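PDB 2WK1: demethyldecarbamoylnovobiocin O-methyltransferase from Streptomyces caeruleus, which transfers a methyl group from S-adenosyl-L-methionine to the 4-hydroxyl of the noviose sugar in the penultimate step of novobiocin biosynthesis. Local coordinates for residues I147-E152 with A162-N167; E92-C97 with I122-I127; E74-P79 with D272-Y277; N104-D109 with K233-G238. All coordinates share one frame; numbering follows the deposited sequence.

How the contacts relate
The four contacts sample a Rossmann-like methyltransferase fold from its cofactor end to its far end. Contact 2 packs helices 87-103 and 119-130 over the central sheet. About 15 Å away, centre to centre, contact 3 ties the loop after helix 69-73 to the lead-in of strand 276-279; N93 and C97 of contact 2 pack on Y277 of contact 3. Contact 1, beside the adenosine, meets contact 3 where R166 packs on W78. Contact 4 closes the opposite end, about 33 Å from contact 1 between centres. Along the chain, contact 3 spans all the others, while the segments of contacts 2 and 4 alternate, so distant sequence is gathered round one sheet.

Contact 1. Residues I147-E152 with A162-N167; sequences IPDVGE and ALHRRN. With SAH (S-adenosyl-L-homocysteine), chain B; SO4 (sulfate ion), chain C.
H164 stands against D149 in a flat stack, and its side chain can be followed outward atom by atom. H164 CB lies 3.5 Å from I147 O and also borders P148 O. With chi1 at 59°, CG is set between the backbone N and the carbonyl carbon, which brings the imidazole under D149. The carboxylate and ring planes are only 5° apart, and D149 CB makes a CH-pi contact 4.0 Å from the ring centroid of H164. On the opposite face, A162 O lies offset toward the rim. H164 ND1 shares water 1 with P148 O and V150 N; at the ring edge, H164 NE2 donates to O3 of a sulfate at 2.9 Å. R165 NE and NH2 hold the same sulfate, probably derived from the crystallisation liquor. D149 OD1 also accepts from G151 N, an Asx turn.

Beside this stack, the N167 amide grips the backbone of I147 at two points: ND2 of N167 gives a nearly straight bond (176°) to a lone pair of I147 O at 2.9 Å, and I147 N donates to N167 OD1. I147 CD1 completes the contact against L163 CB at 3.6 Å. P148 CD, on the far side, approaches SAH N7 at 3.6 Å. The contact thus closes the excursion through helix 156-161, joining the loop after strand 138-142, part of the cofactor pocket, to the 3-10 turn that leads into helix 167-170.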
# COMPACT_ATOMS: atom_id res chain seq x y z
N ILE A 147 11.94 1.74 -24.23
CA ILE A 147 11.51 2.33 -25.48
C ILE A 147 12.47 1.92 -26.62
O ILE A 147 13.67 1.87 -26.40
CB ILE A 147 11.49 3.87 -25.29
CG1 ILE A 147 10.39 4.26 -24.27
CG2 ILE A 147 11.29 4.60 -26.62
CD1 ILE A 147 10.34 5.77 -23.96
N PRO A 148 11.95 1.60 -27.81
CA PRO A 148 12.85 1.22 -28.91
C PRO A 148 13.66 2.40 -29.38
O PRO A 148 13.20 3.54 -29.28
CB PRO A 148 11.88 0.77 -30.02
CG PRO A 148 10.59 1.53 -29.72
CD PRO A 148 10.52 1.55 -28.21
N ASP A 149 14.86 2.12 -29.86
CA ASP A 149 15.66 3.10 -30.57
C ASP A 149 15.15 3.14 -32.01
O ASP A 149 15.39 2.20 -32.76
CB ASP A 149 17.13 2.68 -30.51
CG ASP A 149 18.05 3.65 -31.21
OD1 ASP A 149 17.58 4.55 -31.92
OD2 ASP A 149 19.28 3.50 -31.03
N VAL A 150 14.43 4.20 -32.36
CA VAL A 150 13.72 4.24 -33.65
C VAL A 150 14.65 4.37 -34.85
O VAL A 150 14.24 4.06 -35.97
CB VAL A 150 12.61 5.35 -33.69
CG1 VAL A 150 11.58 5.10 -32.59
CG2 VAL A 150 13.17 6.75 -33.59
N GLY A 151 15.89 4.81 -34.61
CA GLY A 151 16.92 4.84 -35.65
C GLY A 151 16.68 5.92 -36.67
O GLY A 151 15.75 6.74 -36.55
N GLU A 152 17.50 5.91 -37.72
CA GLU A 152 17.47 6.97 -38.73
C GLU A 152 16.18 7.00 -39.57
O GLU A 152 15.81 8.05 -40.11
CB GLU A 152 18.71 6.87 -39.65
CG GLU A 152 18.71 5.65 -40.58
CD GLU A 152 20.00 5.50 -41.39
OE1 GLU A 152 21.05 6.06 -41.00
OE2 GLU A 152 19.96 4.80 -42.43
N ALA A 162 14.63 11.01 -28.87
CA ALA A 162 15.66 10.05 -28.42
C ALA A 162 15.31 9.44 -27.06
O ALA A 162 16.16 9.33 -26.17
CB ALA A 162 17.07 10.69 -28.39
N LEU A 163 14.06 9.00 -26.92
CA LEU A 163 13.56 8.56 -25.61
C LEU A 163 14.17 7.25 -25.17
O LEU A 163 14.11 6.93 -23.97
CB LEU A 163 12.02 8.47 -25.59
CG LEU A 163 11.24 9.78 -25.71
CD1 LEU A 163 9.75 9.54 -25.49
CD2 LEU A 163 11.74 10.89 -24.74
N HIS A 164 14.73 6.46 -26.09
CA HIS A 164 15.46 5.26 -25.69
C HIS A 164 16.61 5.58 -24.75
O HIS A 164 17.07 4.71 -24.03
CB HIS A 164 15.97 4.52 -26.93
CG HIS A 164 16.87 5.36 -27.77
ND1 HIS A 164 16.39 6.31 -28.65
CD2 HIS A 164 18.22 5.47 -27.79
CE1 HIS A 164 17.42 6.93 -29.21
NE2 HIS A 164 18.53 6.46 -28.68
N ARG A 165 17.11 6.81 -24.78
CA ARG A 165 18.17 7.18 -23.84
C ARG A 165 17.69 7.13 -22.40
O ARG A 165 18.52 7.02 -21.48
CB ARG A 165 18.75 8.58 -24.16
CG ARG A 165 19.54 8.58 -25.45
CD ARG A 165 20.07 9.93 -25.74
NE ARG A 165 20.91 9.96 -26.93
CZ ARG A 165 21.69 10.99 -27.25
NH1 ARG A 165 21.68 12.07 -26.49
NH2 ARG A 165 22.46 10.94 -28.31
N ARG A 166 16.38 7.14 -22.16
CA ARG A 166 15.80 7.08 -20.80
C ARG A 166 15.61 5.63 -20.32
O ARG A 166 15.06 5.38 -19.24
CB ARG A 166 14.44 7.77 -20.81
CG ARG A 166 14.55 9.26 -21.10
CD ARG A 166 13.21 9.95 -21.05
NE ARG A 166 13.30 11.39 -21.32
CZ ARG A 166 12.33 12.26 -21.08
NH1 ARG A 166 11.17 11.86 -20.59
NH2 ARG A 166 12.52 13.55 -21.38
N ASN A 167 16.09 4.66 -21.08
CA ASN A 167 15.88 3.25 -20.70
C ASN A 167 16.52 2.79 -19.40
O ASN A 167 16.09 1.80 -18.83
CB ASN A 167 16.22 2.34 -21.87
CG ASN A 167 15.15 2.40 -22.97
OD1 ASN A 167 14.08 2.97 -22.79
ND2 ASN A 167 15.46 1.81 -24.12
N SAH B . 1.97 2.86 -17.96
CA SAH B . 3.24 2.89 -17.16
CB SAH B . 4.26 3.81 -17.83
CG SAH B . 4.72 3.32 -19.20
SD SAH B . 6.37 3.91 -19.58
C SAH B . 2.95 3.21 -15.72
O SAH B . 3.84 3.67 -15.00
OXT SAH B . 1.86 2.92 -15.25
C5' SAH B . 6.49 3.50 -21.34
C4' SAH B . 6.56 1.98 -21.58
O4' SAH B . 6.31 1.73 -22.99
C3' SAH B . 7.90 1.32 -21.22
O3' SAH B . 7.73 0.23 -20.30
C2' SAH B . 8.43 0.86 -22.60
O2' SAH B . 9.21 -0.34 -22.57
C1' SAH B . 7.15 0.66 -23.42
N9 SAH B . 7.25 0.81 -24.87
C8 SAH B . 7.25 2.00 -25.53
N7 SAH B . 7.22 1.80 -26.87
C5 SAH B . 7.17 0.46 -27.06
C6 SAH B . 7.07 -0.41 -28.20
N6 SAH B . 7.04 0.09 -29.42
N1 SAH B . 7.00 -1.73 -27.99
C2 SAH B . 6.99 -2.26 -26.75
N3 SAH B . 7.08 -1.53 -25.63
C4 SAH B . 7.15 -0.19 -25.76
S SO4 C . 21.88 7.60 -29.85
O1 SO4 C . 22.93 8.63 -29.83
O2 SO4 C . 21.00 7.84 -31.00
O3 SO4 C . 21.14 7.71 -28.59
O4 SO4 C . 22.50 6.27 -29.96
O HOH W 1 13.89 6.14 -29.97

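Contact 2. Residues E92-C97 with I122-I127; sequences ENIRQC and ILMRGI
I94 packs its CG2 methyl against L123, M124 and I127 on the neighbouring helix. I94 CG2 lies 3.8 Å from M124 CG, 4.0 Å from L123 CD2 and 4.1 Å from I127 CD1, so three side chains of 122-127 converge on the I94 branch that stands anti to its backbone N. The I94 and M124 side chains meet at about a right angle, with the methionine touching through its CG rather than its sulfur. I127 CD1 reaches further, to the backbone of the next residue, 3.7 Å from R95 CA. No hydrogen bond crosses this interface; its grip is entirely apolar.

The two helical segments run in broadly the same direction, crossing at -35° with their axes 10.0 Å apart. This is the layering expected of a Rossmann-like methyltransferase, in which helices 87-103 and 119-130 lie side by side, joined through strand 109-113 of the central sheet. M124 lies close to E112, a residue that binds S-adenosyl-L-methionine.

In the next shell, helix 35-47 adds a third partner: L39 touches both R95 and I127, and L46 touches L123. The extended R95 chain, its CG anti to the backbone N (chi1 -177°), carries the guanidinium away from the apolar seam to a salt bridge with D40 and a hydrogen bond to S36. On helix 87-103 itself, L91 touches L123, and V98 and I102 touch I127.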
# COMPACT_ATOMS: atom_id res chain seq x y z
N GLU A 92 -7.17 7.10 -11.12
CA GLU A 92 -8.60 7.25 -10.91
C GLU A 92 -9.39 7.13 -12.22
O GLU A 92 -10.48 6.56 -12.24
CB GLU A 92 -8.94 8.56 -10.17
CG GLU A 92 -8.51 8.54 -8.70
CD GLU A 92 -8.59 9.89 -7.95
OE1 GLU A 92 -8.52 10.98 -8.59
OE2 GLU A 92 -8.66 9.85 -6.69
N ASN A 93 -8.83 7.65 -13.31
CA ASN A 93 -9.44 7.47 -14.63
C ASN A 93 -9.56 6.01 -15.04
O ASN A 93 -10.58 5.59 -15.57
CB ASN A 93 -8.66 8.28 -15.67
CG ASN A 93 -9.06 7.97 -17.10
OD1 ASN A 93 -8.35 7.23 -17.78
ND2 ASN A 93 -10.21 8.49 -17.54
N ILE A 94 -8.51 5.23 -14.81
CA ILE A 94 -8.59 3.79 -15.08
C ILE A 94 -9.73 3.18 -14.28
O ILE A 94 -10.54 2.42 -14.80
CB ILE A 94 -7.29 3.05 -14.72
CG1 ILE A 94 -6.19 3.46 -15.66
CG2 ILE A 94 -7.47 1.51 -14.77
CD1 ILE A 94 -4.80 2.93 -15.24
N ARG A 95 -9.79 3.49 -12.98
CA ARG A 95 -10.84 2.95 -12.14
C ARG A 95 -12.23 3.31 -12.67
O ARG A 95 -13.11 2.45 -12.72
CB ARG A 95 -10.66 3.38 -10.70
CG ARG A 95 -11.69 2.77 -9.77
CD ARG A 95 -11.59 3.30 -8.43
NE ARG A 95 -12.65 2.85 -7.56
CZ ARG A 95 -12.66 3.13 -6.27
NH1 ARG A 95 -11.68 3.86 -5.75
NH2 ARG A 95 -13.62 2.65 -5.50
N GLN A 96 -12.42 4.58 -13.01
CA GLN A 96 -13.73 4.99 -13.49
C GLN A 96 -14.11 4.27 -14.79
O GLN A 96 -15.25 3.82 -14.96
CB GLN A 96 -13.76 6.51 -13.67
CG GLN A 96 -13.64 7.33 -12.37
CD GLN A 96 -14.80 7.25 -11.39
OE1 GLN A 96 -14.87 6.33 -10.57
NE2 GLN A 96 -15.65 8.29 -11.39
N CYS A 97 -13.17 4.17 -15.73
CA CYS A 97 -13.47 3.51 -17.00
C CYS A 97 -13.74 2.02 -16.82
O CYS A 97 -14.68 1.50 -17.41
CB CYS A 97 -12.32 3.74 -18.00
SG CYS A 97 -12.15 5.42 -18.61
N ILE A 122 -1.69 -3.66 -12.70
CA ILE A 122 -2.05 -4.21 -11.40
C ILE A 122 -3.36 -3.63 -10.95
O ILE A 122 -4.21 -4.35 -10.46
CB ILE A 122 -0.91 -3.97 -10.38
CG1 ILE A 122 0.33 -4.77 -10.77
CG2 ILE A 122 -1.35 -4.30 -8.95
CD1 ILE A 122 1.61 -4.36 -10.04
N LEU A 123 -3.55 -2.32 -11.10
CA LEU A 123 -4.85 -1.74 -10.77
C LEU A 123 -5.99 -2.38 -11.56
O LEU A 123 -7.03 -2.72 -10.99
CB LEU A 123 -4.85 -0.21 -10.97
CG LEU A 123 -6.20 0.46 -10.62
CD1 LEU A 123 -6.60 0.29 -9.18
CD2 LEU A 123 -6.21 1.95 -11.00
N MET A 124 -5.81 -2.53 -12.87
CA MET A 124 -6.85 -3.17 -13.68
C MET A 124 -7.22 -4.54 -13.12
O MET A 124 -8.39 -4.88 -13.00
CB MET A 124 -6.39 -3.28 -15.12
CG MET A 124 -6.25 -1.96 -15.82
SD MET A 124 -5.69 -2.24 -17.56
CE MET A 124 -5.66 -0.53 -18.15
N ARG A 125 -6.21 -5.36 -12.79
CA ARG A 125 -6.51 -6.66 -12.24
C ARG A 125 -7.18 -6.57 -10.88
O ARG A 125 -8.08 -7.34 -10.58
CB ARG A 125 -5.24 -7.52 -12.15
CG ARG A 125 -5.44 -8.90 -11.55
CD ARG A 125 -6.31 -9.78 -12.40
NE ARG A 125 -6.75 -11.03 -11.76
CZ ARG A 125 -7.91 -11.19 -11.15
NH1 ARG A 125 -8.73 -10.19 -11.00
NH2 ARG A 125 -8.28 -12.39 -10.73
N GLY A 126 -6.75 -5.61 -10.07
CA GLY A 126 -7.39 -5.39 -8.77
C GLY A 126 -8.84 -4.98 -8.85
O GLY A 126 -9.63 -5.39 -8.02
N ILE A 127 -9.20 -4.16 -9.84
CA ILE A 127 -10.59 -3.75 -10.00
C ILE A 127 -11.42 -4.98 -10.34
O ILE A 127 -12.51 -5.17 -9.81
CB ILE A 127 -10.72 -2.66 -11.07
CG1 ILE A 127 -9.96 -1.39 -10.69
CG2 ILE A 127 -12.20 -2.36 -11.29
CD1 ILE A 127 -9.64 -0.50 -11.90

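Contact 3. Residues E74-P79 with D272-Y277; sequences EGRDWP and DRDGVY. With SO4 (sulfate ion), chain D.
R76 and D274 form a salt bridge at the surface, joining the loop after helix 69-73 to the turn that leads into strand 276-279. The guanidinium meets the carboxylate side-on. R76 NE donates to the syn lone pair of D274 OD2 at 2.7 Å, and R76 NH2 reaches D274 OD1 at 3.2 Å, from above the carboxylate plane; the two groups are turned 59° apart. A bend at chi2 (-72°) of R76 lays the guanidinium beside D274, with R273 CB over one face. R76 and R273 together clasp a sulfate, probably from the crystallisation liquor, with R76 NH2 at 2.7 Å from its O2.

Helix 69-73 ends in a Schellman motif with G75 as its C-prime residue, which turns the chain towards R76. In 272-277, D272 OD1 accepts from D274 N at 2.9 Å and from G275 N at 2.8 Å, an Asx turn and Asx motif around D274. Water 2 bridges E74 O, R273 N and D274 OD2. R90 adds a salt bridge to D272 OD2 and a hydrogen bond to E74 O. E74 OE1 packs on R273 CD at 3.3 Å, and D274 lies close to D244, a predicted magnesium ligand.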
# COMPACT_ATOMS: atom_id res chain seq x y z
N GLU A 74 -0.74 14.38 -10.00
CA GLU A 74 -0.90 14.58 -11.43
C GLU A 74 0.05 13.75 -12.27
O GLU A 74 0.07 13.86 -13.47
CB GLU A 74 -0.83 16.07 -11.77
CG GLU A 74 -2.01 16.85 -11.20
CD GLU A 74 -1.98 18.31 -11.49
OE1 GLU A 74 -0.88 18.90 -11.52
OE2 GLU A 74 -3.08 18.88 -11.65
N GLY A 75 0.82 12.87 -11.64
CA GLY A 75 1.69 11.97 -12.38
C GLY A 75 2.81 12.68 -13.11
O GLY A 75 3.15 12.33 -14.24
N ARG A 76 3.42 13.65 -12.43
CA ARG A 76 4.43 14.50 -13.06
C ARG A 76 5.85 14.23 -12.63
O ARG A 76 6.75 15.05 -12.81
CB ARG A 76 4.03 15.97 -12.90
CG ARG A 76 3.02 16.36 -13.96
CD ARG A 76 3.76 16.44 -15.32
NE ARG A 76 2.94 16.86 -16.44
CZ ARG A 76 2.80 18.11 -16.84
NH1 ARG A 76 3.42 19.12 -16.22
NH2 ARG A 76 2.05 18.35 -17.90
N ASP A 77 6.07 13.04 -12.10
CA ASP A 77 7.40 12.56 -11.81
C ASP A 77 7.52 11.05 -12.06
O ASP A 77 6.51 10.38 -12.40
CB ASP A 77 7.85 12.96 -10.39
CG ASP A 77 7.04 12.33 -9.27
OD1 ASP A 77 6.12 11.53 -9.54
OD2 ASP A 77 7.40 12.59 -8.09
N TRP A 78 8.74 10.54 -11.92
CA TRP A 78 8.99 9.11 -11.90
C TRP A 78 9.24 8.69 -10.46
O TRP A 78 10.25 9.07 -9.90
CB TRP A 78 10.24 8.72 -12.71
CG TRP A 78 10.17 8.92 -14.19
CD1 TRP A 78 9.06 8.92 -14.98
CD2 TRP A 78 11.29 9.09 -15.07
NE1 TRP A 78 9.41 9.12 -16.30
CE2 TRP A 78 10.78 9.21 -16.38
CE3 TRP A 78 12.68 9.15 -14.88
CZ2 TRP A 78 11.60 9.39 -17.50
CZ3 TRP A 78 13.50 9.34 -15.99
CH2 TRP A 78 12.95 9.46 -17.28
N PRO A 79 8.34 7.91 -9.85
CA PRO A 79 8.62 7.47 -8.47
C PRO A 79 9.89 6.61 -8.37
O PRO A 79 10.16 5.79 -9.24
CB PRO A 79 7.36 6.68 -8.09
CG PRO A 79 6.31 7.27 -8.99
CD PRO A 79 7.00 7.51 -10.29
N ASP A 272 -6.04 15.05 -16.78
CA ASP A 272 -5.17 15.84 -15.92
C ASP A 272 -4.43 16.87 -16.78
O ASP A 272 -5.05 17.44 -17.69
CB ASP A 272 -4.27 14.94 -15.04
CG ASP A 272 -3.43 13.95 -15.83
OD1 ASP A 272 -3.34 14.04 -17.07
OD2 ASP A 272 -2.83 13.07 -15.16
N ARG A 273 -3.15 17.12 -16.53
CA ARG A 273 -2.39 18.04 -17.38
C ARG A 273 -1.82 17.34 -18.60
O ARG A 273 -1.17 18.00 -19.43
CB ARG A 273 -1.24 18.68 -16.58
CG ARG A 273 -1.73 19.38 -15.33
CD ARG A 273 -0.60 20.07 -14.62
NE ARG A 273 -0.08 21.26 -15.29
CZ ARG A 273 -0.41 22.52 -15.00
NH1 ARG A 273 -1.37 22.79 -14.13
NH2 ARG A 273 0.17 23.51 -15.65
N ASP A 274 -2.05 16.02 -18.74
CA ASP A 274 -1.40 15.21 -19.79
C ASP A 274 -2.36 14.32 -20.57
O ASP A 274 -2.38 14.35 -21.81
CB ASP A 274 -0.31 14.34 -19.20
CG ASP A 274 0.84 15.16 -18.69
OD1 ASP A 274 1.64 15.68 -19.53
OD2 ASP A 274 0.96 15.33 -17.46
N GLY A 275 -3.13 13.52 -19.86
CA GLY A 275 -3.91 12.47 -20.51
C GLY A 275 -5.27 12.90 -20.99
O GLY A 275 -5.87 13.87 -20.47
N VAL A 276 -5.78 12.15 -21.95
CA VAL A 276 -7.15 12.28 -22.44
C VAL A 276 -7.72 10.87 -22.67
O VAL A 276 -6.98 9.89 -22.69
CB VAL A 276 -7.25 13.09 -23.77
CG1 VAL A 276 -6.62 14.52 -23.60
CG2 VAL A 276 -6.53 12.37 -24.91
N TYR A 277 -9.03 10.78 -22.89
CA TYR A 277 -9.65 9.53 -23.23
C TYR A 277 -10.89 9.76 -24.06
O TYR A 277 -11.42 10.87 -24.09
CB TYR A 277 -9.97 8.69 -21.97
CG TYR A 277 -11.09 9.19 -21.11
CD1 TYR A 277 -10.98 10.31 -20.34
CD2 TYR A 277 -12.27 8.48 -21.04
CE1 TYR A 277 -12.02 10.75 -19.54
CE2 TYR A 277 -13.31 8.90 -20.23
CZ TYR A 277 -13.18 10.06 -19.51
OH TYR A 277 -14.23 10.48 -18.70
S SO4 D . 2.38 21.91 -18.11
O1 SO4 D . 2.03 22.84 -19.18
O2 SO4 D . 1.29 20.96 -18.03
O3 SO4 D . 2.50 22.69 -16.86
O4 SO4 D . 3.65 21.24 -18.39
O HOH W 2 -0.88 15.71 -15.39

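Contact 4. Residues N104-D109 with K233-G238; sequences NNVPGD and KVSVGG
V106 and S235 bury more surface here than any other residues, with P107 next. V106 lays its two methyls against the turn 235-238. CG1 of V106, anti to its own backbone N (chi1 173°), sits 3.7 Å from V236 O and equally close to G238 N; it also approaches S235 CB at 3.8 Å. The other methyl, V106 CG2, lies against the backbone of G237, 3.8 Å from its O. G237 offers no side chain in the direction of the valine, and this lets the methyl settle directly on the peptide.

S235 supplies the polar link. S235 OG donates to P107 O at 2.7 Å, approaching from above the carbonyl plane, 37° out of it, instead of along a lone pair. The chi1 of -62° places OG beside the backbone N of S235 and anti to its carbonyl carbon, directing the hydroxyl to the neighbouring loop. The P107 ring skirts the same hydroxyl, with CG of P107 4.0 Å from S235 OG.

R136 donates to V106 O and G108 O, while Q279 donates to G237 O. Before V106, N105, with positive phi, is the first residue to leave helix 87-103, in a Schellman motif. Across from it, S235 to G238 is a type II beta turn closed by G238 N to S235 O (2.9 Å). This pairing of a helix-to-strand loop with a turn lies at the N-terminal ends of strands 109-113 and 238-242 of the Rossmann-like sheet, the end away from the cofactor.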
# COMPACT_ATOMS: atom_id res chain seq x y z
N ASN A 104 -21.85 -1.49 -16.96
CA ASN A 104 -22.66 -1.49 -18.17
C ASN A 104 -22.51 -2.75 -19.01
O ASN A 104 -23.06 -2.85 -20.10
CB ASN A 104 -22.35 -0.26 -19.00
CG ASN A 104 -22.95 1.00 -18.43
OD1 ASN A 104 -24.19 1.13 -18.37
ND2 ASN A 104 -22.12 1.95 -18.06
N ASN A 105 -21.78 -3.72 -18.50
CA ASN A 105 -21.55 -4.98 -19.18
C ASN A 105 -21.08 -4.81 -20.62
O ASN A 105 -21.49 -5.52 -21.52
CB ASN A 105 -22.82 -5.83 -19.10
CG ASN A 105 -23.16 -6.19 -17.68
OD1 ASN A 105 -22.37 -6.85 -17.00
ND2 ASN A 105 -24.30 -5.72 -17.20
N VAL A 106 -20.15 -3.88 -20.81
CA VAL A 106 -19.51 -3.74 -22.11
C VAL A 106 -18.52 -4.89 -22.27
O VAL A 106 -17.65 -5.06 -21.41
CB VAL A 106 -18.76 -2.40 -22.21
CG1 VAL A 106 -17.94 -2.30 -23.52
CG2 VAL A 106 -19.70 -1.21 -22.03
N PRO A 107 -18.64 -5.71 -23.33
CA PRO A 107 -17.75 -6.87 -23.41
C PRO A 107 -16.30 -6.49 -23.68
O PRO A 107 -16.01 -5.50 -24.38
CB PRO A 107 -18.28 -7.66 -24.61
CG PRO A 107 -19.26 -6.82 -25.26
CD PRO A 107 -19.63 -5.68 -24.41
N GLY A 108 -15.40 -7.32 -23.18
CA GLY A 108 -14.01 -7.25 -23.58
C GLY A 108 -12.99 -7.33 -22.46
O GLY A 108 -13.30 -7.15 -21.28
N ASP A 109 -11.76 -7.59 -22.90
CA ASP A 109 -10.62 -7.61 -22.01
C ASP A 109 -10.10 -6.19 -21.79
O ASP A 109 -10.60 -5.20 -22.35
CB ASP A 109 -9.56 -8.53 -22.57
CG ASP A 109 -9.94 -10.01 -22.48
OD1 ASP A 109 -10.81 -10.37 -21.64
OD2 ASP A 109 -9.31 -10.78 -23.25
N LYS A 233 -10.63 -3.71 -32.14
CA LYS A 233 -11.13 -4.66 -31.14
C LYS A 233 -11.98 -4.01 -30.06
O LYS A 233 -12.63 -4.71 -29.29
CB LYS A 233 -9.96 -5.36 -30.46
CG LYS A 233 -9.09 -6.11 -31.41
CD LYS A 233 -7.99 -6.87 -30.67
CE LYS A 233 -6.93 -7.44 -31.59
NZ LYS A 233 -7.51 -8.47 -32.49
N VAL A 234 -11.98 -2.67 -29.98
CA VAL A 234 -12.66 -1.98 -28.89
C VAL A 234 -14.18 -1.99 -29.11
O VAL A 234 -14.70 -1.55 -30.15
CB VAL A 234 -12.13 -0.53 -28.72
CG1 VAL A 234 -12.92 0.22 -27.64
CG2 VAL A 234 -10.67 -0.56 -28.32
N SER A 235 -14.89 -2.52 -28.11
CA SER A 235 -16.33 -2.59 -28.16
C SER A 235 -16.99 -1.22 -28.11
O SER A 235 -16.48 -0.27 -27.53
CB SER A 235 -16.82 -3.36 -26.94
OG SER A 235 -16.32 -4.67 -26.96
N VAL A 236 -18.19 -1.14 -28.67
CA VAL A 236 -19.01 0.05 -28.47
C VAL A 236 -19.32 0.14 -26.98
O VAL A 236 -19.76 -0.85 -26.34
CB VAL A 236 -20.30 -0.04 -29.30
CG1 VAL A 236 -21.26 1.10 -28.94
CG2 VAL A 236 -19.94 -0.03 -30.77
N GLY A 237 -19.08 1.32 -26.41
CA GLY A 237 -19.19 1.54 -24.98
C GLY A 237 -17.86 1.46 -24.26
O GLY A 237 -17.79 1.84 -23.11
N GLY A 238 -16.84 0.96 -24.95
CA GLY A 238 -15.50 0.84 -24.37
C GLY A 238 -14.73 2.14 -24.48
O GLY A 238 -15.20 3.12 -25.06